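Local coordinates for protein transcriptional regulator, GntR family (Thermotoga maritima, PDB 3SXM) that probably acts as a GntR-family transcriptional regulator, this chain being its all-helical, metal-binding FCD domain without the DNA-binding part, at residues 7-21 and 75-89. The protein carries 3 engineered substitutions. Residues are numbered along the deposited sequence; the frame is centred on the assembly and turned at random.
Sequences FIRETIETRIMMEVF and IISLYEKIWDRIDLV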
# COMPACT_ATOMS: atom_id res chain seq x y z
N PHE A 7 -10.21 -6.77 13.16
CA PHE A 7 -10.39 -7.30 11.80
C PHE A 7 -10.89 -6.21 10.87
O PHE A 7 -10.43 -6.05 9.75
CB PHE A 7 -11.35 -8.49 11.86
CG PHE A 7 -11.68 -9.07 10.54
CD1 PHE A 7 -10.91 -10.07 10.01
CD2 PHE A 7 -12.84 -8.73 9.90
CE1 PHE A 7 -11.23 -10.68 8.82
CE2 PHE A 7 -13.17 -9.33 8.66
CZ PHE A 7 -12.34 -10.32 8.13
N ILE A 8 -11.83 -5.41 11.34
CA ILE A 8 -12.44 -4.36 10.56
C ILE A 8 -11.45 -3.25 10.30
O ILE A 8 -11.27 -2.84 9.17
CB ILE A 8 -13.71 -3.85 11.31
CG1 ILE A 8 -14.79 -4.91 11.28
CG2 ILE A 8 -14.22 -2.52 10.66
CD1 ILE A 8 -15.84 -4.76 12.41
N ARG A 9 -10.76 -2.80 11.33
CA ARG A 9 -9.79 -1.71 11.22
C ARG A 9 -8.65 -2.11 10.30
O ARG A 9 -8.16 -1.28 9.49
CB ARG A 9 -9.28 -1.31 12.59
CG ARG A 9 -10.35 -0.60 13.48
CD ARG A 9 -9.64 0.16 14.60
NE ARG A 9 -10.56 0.74 15.58
CZ ARG A 9 -11.25 1.86 15.43
NH1 ARG A 9 -11.20 2.56 14.31
NH2 ARG A 9 -12.03 2.26 16.43
N GLU A 10 -8.24 -3.36 10.39
CA GLU A 10 -7.13 -3.84 9.55
C GLU A 10 -7.55 -3.78 8.11
O GLU A 10 -6.73 -3.48 7.23
CB GLU A 10 -6.68 -5.26 9.88
CG GLU A 10 -5.86 -5.40 11.13
CD GLU A 10 -5.48 -6.84 11.42
OE1 GLU A 10 -6.02 -7.74 10.74
OE2 GLU A 10 -4.69 -7.06 12.35
N THR A 11 -8.78 -4.13 7.83
CA THR A 11 -9.31 -4.15 6.46
C THR A 11 -9.33 -2.74 5.88
O THR A 11 -8.85 -2.51 4.77
CB THR A 11 -10.76 -4.77 6.46
OG1 THR A 11 -10.75 -6.07 7.03
CG2 THR A 11 -11.23 -4.91 5.05
N ILE A 12 -9.88 -1.80 6.60
CA ILE A 12 -9.96 -0.43 6.15
C ILE A 12 -8.56 0.15 5.96
O ILE A 12 -8.30 0.82 4.97
CB ILE A 12 -10.78 0.39 7.10
CG1 ILE A 12 -12.25 -0.10 7.13
CG2 ILE A 12 -10.66 1.87 6.75
CD1 ILE A 12 -13.02 0.13 5.85
N GLU A 13 -7.63 -0.10 6.89
CA GLU A 13 -6.28 0.45 6.78
C GLU A 13 -5.62 -0.13 5.53
O GLU A 13 -4.91 0.61 4.83
CB GLU A 13 -5.45 0.13 8.00
CG GLU A 13 -4.01 0.63 7.89
CD GLU A 13 -3.19 0.47 9.15
OE1 GLU A 13 -3.27 -0.61 9.81
OE2 GLU A 13 -2.49 1.44 9.54
N THR A 14 -5.81 -1.42 5.26
CA THR A 14 -5.26 -2.03 4.04
C THR A 14 -5.84 -1.38 2.80
O THR A 14 -5.12 -1.10 1.82
CB THR A 14 -5.46 -3.56 4.04
OG1 THR A 14 -4.83 -4.09 5.21
CG2 THR A 14 -4.89 -4.20 2.82
N ARG A 15 -7.13 -1.08 2.78
CA ARG A 15 -7.73 -0.37 1.67
C ARG A 15 -7.15 1.01 1.49
O ARG A 15 -6.92 1.44 0.35
CB ARG A 15 -9.26 -0.27 1.86
CG ARG A 15 -9.97 -1.59 1.75
CD ARG A 15 -11.50 -1.42 1.83
NE ARG A 15 -12.01 -0.74 0.68
CZ ARG A 15 -13.26 -0.31 0.52
NH1 ARG A 15 -14.20 -0.66 1.39
NH2 ARG A 15 -13.56 0.39 -0.56
N ILE A 16 -6.94 1.75 2.59
CA ILE A 16 -6.36 3.12 2.52
C ILE A 16 -4.99 2.98 1.86
O ILE A 16 -4.67 3.69 0.88
CB ILE A 16 -6.29 3.79 3.87
CG1 ILE A 16 -7.72 4.13 4.39
CG2 ILE A 16 -5.46 5.05 3.78
CD1 ILE A 16 -7.76 4.56 5.80
N MET A 17 -4.16 2.07 2.38
CA MET A 17 -2.81 1.82 1.82
C MET A 17 -2.87 1.64 0.30
O MET A 17 -2.08 2.30 -0.43
CB MET A 17 -2.15 0.63 2.53
CG MET A 17 -0.78 0.24 1.94
SD MET A 17 -0.10 -1.20 2.73
CE MET A 17 -1.21 -2.46 2.12
N MET A 18 -3.67 0.71 -0.17
CA MET A 18 -3.64 0.32 -1.58
C MET A 18 -4.37 1.35 -2.44
O MET A 18 -3.89 1.77 -3.49
CB MET A 18 -4.24 -1.06 -1.78
CG MET A 18 -3.50 -2.16 -1.02
SD MET A 18 -4.17 -3.80 -1.24
CE MET A 18 -3.67 -4.12 -2.84
N GLU A 19 -5.58 1.74 -2.05
CA GLU A 19 -6.41 2.62 -2.90
C GLU A 19 -5.82 4.01 -3.02
O GLU A 19 -5.82 4.61 -4.09
CB GLU A 19 -7.86 2.63 -2.41
CG GLU A 19 -8.54 1.29 -2.41
CD GLU A 19 -9.99 1.41 -2.05
OE1 GLU A 19 -10.52 2.53 -2.24
OE2 GLU A 19 -10.62 0.42 -1.62
N VAL A 20 -5.35 4.58 -1.92
CA VAL A 20 -4.77 5.92 -1.94
C VAL A 20 -3.48 5.89 -2.74
O VAL A 20 -3.21 6.81 -3.51
CB VAL A 20 -4.55 6.48 -0.54
CG1 VAL A 20 -3.67 7.75 -0.57
CG2 VAL A 20 -5.91 6.74 0.16
N PHE A 21 -2.65 4.85 -2.57
CA PHE A 21 -1.44 4.76 -3.38
C PHE A 21 -1.81 4.82 -4.85
O PHE A 21 -1.13 5.50 -5.63
CB PHE A 21 -0.67 3.45 -3.10
CG PHE A 21 0.60 3.31 -3.90
CD1 PHE A 21 1.77 3.86 -3.45
CD2 PHE A 21 0.64 2.61 -5.10
CE1 PHE A 21 2.97 3.70 -4.13
CE2 PHE A 21 1.81 2.53 -5.82
CZ PHE A 21 2.95 3.06 -5.34
N ILE A 75 -0.41 -5.78 -7.62
CA ILE A 75 -1.32 -4.98 -6.79
C ILE A 75 -2.75 -5.39 -7.05
O ILE A 75 -3.52 -5.60 -6.10
CB ILE A 75 -1.10 -3.47 -6.98
CG1 ILE A 75 0.28 -3.10 -6.47
CG2 ILE A 75 -2.17 -2.71 -6.21
CD1 ILE A 75 0.66 -1.62 -6.71
N ILE A 76 -3.12 -5.54 -8.31
CA ILE A 76 -4.45 -5.97 -8.73
C ILE A 76 -4.77 -7.31 -8.11
O ILE A 76 -5.87 -7.52 -7.57
CB ILE A 76 -4.60 -5.98 -10.25
CG1 ILE A 76 -4.51 -4.53 -10.80
CG2 ILE A 76 -5.89 -6.63 -10.69
CD1 ILE A 76 -4.25 -4.43 -12.29
N SER A 77 -3.83 -8.26 -8.16
CA SER A 77 -4.06 -9.59 -7.65
C SER A 77 -4.18 -9.59 -6.14
O SER A 77 -5.00 -10.35 -5.58
CB SER A 77 -2.95 -10.56 -8.14
OG SER A 77 -1.75 -10.41 -7.43
N LEU A 78 -3.44 -8.73 -5.43
CA LEU A 78 -3.53 -8.68 -3.97
C LEU A 78 -4.87 -8.10 -3.58
O LEU A 78 -5.51 -8.58 -2.62
CB LEU A 78 -2.38 -7.83 -3.38
CG LEU A 78 -0.99 -8.44 -3.56
CD1 LEU A 78 0.01 -7.44 -3.10
CD2 LEU A 78 -0.84 -9.71 -2.75
N TYR A 79 -5.36 -7.13 -4.34
CA TYR A 79 -6.67 -6.51 -4.01
C TYR A 79 -7.76 -7.55 -4.26
O TYR A 79 -8.73 -7.68 -3.46
CB TYR A 79 -6.91 -5.26 -4.83
CG TYR A 79 -8.01 -4.37 -4.31
CD1 TYR A 79 -7.80 -3.52 -3.25
CD2 TYR A 79 -9.23 -4.38 -4.92
CE1 TYR A 79 -8.81 -2.65 -2.80
CE2 TYR A 79 -10.27 -3.54 -4.45
CZ TYR A 79 -10.03 -2.71 -3.42
OH TYR A 79 -11.07 -1.90 -2.99
N GLU A 80 -7.64 -8.32 -5.35
CA GLU A 80 -8.59 -9.38 -5.62
C GLU A 80 -8.60 -10.40 -4.50
O GLU A 80 -9.67 -10.92 -4.08
CB GLU A 80 -8.20 -10.03 -6.92
CG GLU A 80 -8.67 -9.32 -8.12
CD GLU A 80 -10.02 -9.83 -8.58
OE1 GLU A 80 -10.95 -9.83 -7.76
OE2 GLU A 80 -10.14 -10.25 -9.75
N LYS A 81 -7.41 -10.73 -3.99
CA LYS A 81 -7.31 -11.70 -2.91
C LYS A 81 -8.05 -11.29 -1.65
O LYS A 81 -8.64 -12.17 -0.98
CB LYS A 81 -5.83 -11.96 -2.56
CG LYS A 81 -5.61 -12.95 -1.42
CD LYS A 81 -5.84 -14.39 -1.86
CE LYS A 81 -5.52 -15.38 -0.73
NZ LYS A 81 -4.07 -15.73 -0.70
N ILE A 82 -8.02 -9.99 -1.36
CA ILE A 82 -8.65 -9.46 -0.16
C ILE A 82 -10.08 -9.02 -0.41
O ILE A 82 -10.73 -8.58 0.52
CB ILE A 82 -7.87 -8.38 0.53
CG1 ILE A 82 -7.76 -7.12 -0.32
CG2 ILE A 82 -6.51 -8.95 0.97
CD1 ILE A 82 -7.13 -5.90 0.42
N TRP A 83 -10.58 -9.11 -1.63
CA TRP A 83 -11.89 -8.58 -1.95
C TRP A 83 -13.00 -9.20 -1.13
O TRP A 83 -13.85 -8.43 -0.66
CB TRP A 83 -12.24 -8.64 -3.48
CG TRP A 83 -13.61 -8.12 -3.65
CD1 TRP A 83 -14.71 -8.86 -3.81
CD2 TRP A 83 -14.03 -6.76 -3.52
NE1 TRP A 83 -15.82 -8.06 -3.82
CE2 TRP A 83 -15.43 -6.77 -3.61
CE3 TRP A 83 -13.35 -5.55 -3.29
CZ2 TRP A 83 -16.19 -5.58 -3.53
CZ3 TRP A 83 -14.09 -4.38 -3.24
CH2 TRP A 83 -15.51 -4.41 -3.33
N ASP A 84 -13.00 -10.50 -0.93
CA ASP A 84 -14.09 -11.12 -0.15
C ASP A 84 -14.09 -10.57 1.25
O ASP A 84 -15.17 -10.37 1.84
CB ASP A 84 -14.01 -12.62 -0.17
CG ASP A 84 -14.53 -13.22 -1.46
OD1 ASP A 84 -15.20 -12.49 -2.23
OD2 ASP A 84 -14.25 -14.42 -1.71
N ARG A 85 -12.93 -10.32 1.82
CA ARG A 85 -12.84 -9.71 3.15
C ARG A 85 -13.35 -8.26 3.15
O ARG A 85 -14.13 -7.83 4.02
CB ARG A 85 -11.37 -9.80 3.64
CG ARG A 85 -11.12 -9.04 4.91
CD ARG A 85 -9.86 -9.51 5.58
NE ARG A 85 -9.54 -8.65 6.70
CZ ARG A 85 -8.61 -8.91 7.61
NH1 ARG A 85 -7.86 -10.04 7.51
NH2 ARG A 85 -8.42 -8.07 8.63
N ILE A 86 -12.95 -7.47 2.15
CA ILE A 86 -13.45 -6.13 1.95
C ILE A 86 -14.99 -6.16 1.88
O ILE A 86 -15.66 -5.31 2.51
CB ILE A 86 -12.86 -5.48 0.68
CG1 ILE A 86 -11.36 -5.21 0.87
CG2 ILE A 86 -13.64 -4.24 0.30
CD1 ILE A 86 -10.65 -4.66 -0.34
N ASP A 87 -15.53 -7.12 1.13
CA ASP A 87 -16.95 -7.21 0.85
C ASP A 87 -17.67 -7.61 2.13
O ASP A 87 -18.77 -7.12 2.39
CB ASP A 87 -17.20 -8.23 -0.25
CG ASP A 87 -18.49 -8.04 -1.03
OD1 ASP A 87 -19.18 -7.02 -0.86
OD2 ASP A 87 -18.76 -8.92 -1.87
N LEU A 88 -17.11 -8.51 2.93
CA LEU A 88 -17.70 -8.89 4.23
C LEU A 88 -17.85 -7.62 5.06
O LEU A 88 -18.94 -7.33 5.63
CB LEU A 88 -16.82 -9.93 4.93
CG LEU A 88 -17.19 -10.44 6.29
CD1 LEU A 88 -16.36 -11.59 6.66
CD2 LEU A 88 -17.19 -9.46 7.44
N VAL A 89 -16.75 -6.86 5.17
CA VAL A 89 -16.77 -5.64 5.98
C VAL A 89 -17.80 -4.65 5.46
O VAL A 89 -18.56 -4.02 6.27
CB VAL A 89 -15.34 -5.03 6.17
CG1 VAL A 89 -15.44 -3.68 6.80
CG2 VAL A 89 -14.53 -5.98 6.96
O HOH W 1 -5.87 -10.34 9.57
O HOH W 2 -14.40 -2.76 3.47
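Arg85 reaches from helix 73-90 onto Phe7, Glu10 and Thr11 of helix 5-25. From CB the chain runs extended, with Arg85 CG anti to the backbone N (chi1 172°) and 3.7 Å from Phe7 CZ. CD continues along the same ring, and Arg85 NE turns its N-H to Thr11 OG1 at 2.9 Å in an almost straight bond (170°). The whole guanidinium, NE included, lies flat and nearly parallel on the Phe7 ring, Arg85 CZ 3.4 Å from Phe7 CE1. Arg85 NH2 ends the reach with two bonds, one to a lone pair of Phe7 O, the other a salt bridge to the anti lone pair of Glu10 OE1 (3.2 Å); a water joins Arg85 NH1 to that same carboxylate oxygen. Phe7 O also accepts from Thr11 N and OG1, while Glu10 OE2 pairs with Lys6.

In the all-helical FCD domain, segments 7-21 and 75-89 cross at -122°. At the other end of the crossing Met18 is a knob among Ile75, Leu78, Tyr79 and Ile82, Met18 CE lying 3.6 Å from Ile75 O. Between the two ends, Ile86 CG2 sits over one face of the Arg15 guanidinium. Arg15 NE and NH2 both grip Glu19 OE2, which Tyr79 OH meets from above the carboxylate plane at 2.7 Å. Glu19 OE1 bonds ND1 of His63, a zinc ligand in a metal-bound structure of this protein, consistent with a second-shell role for Glu19 at that site.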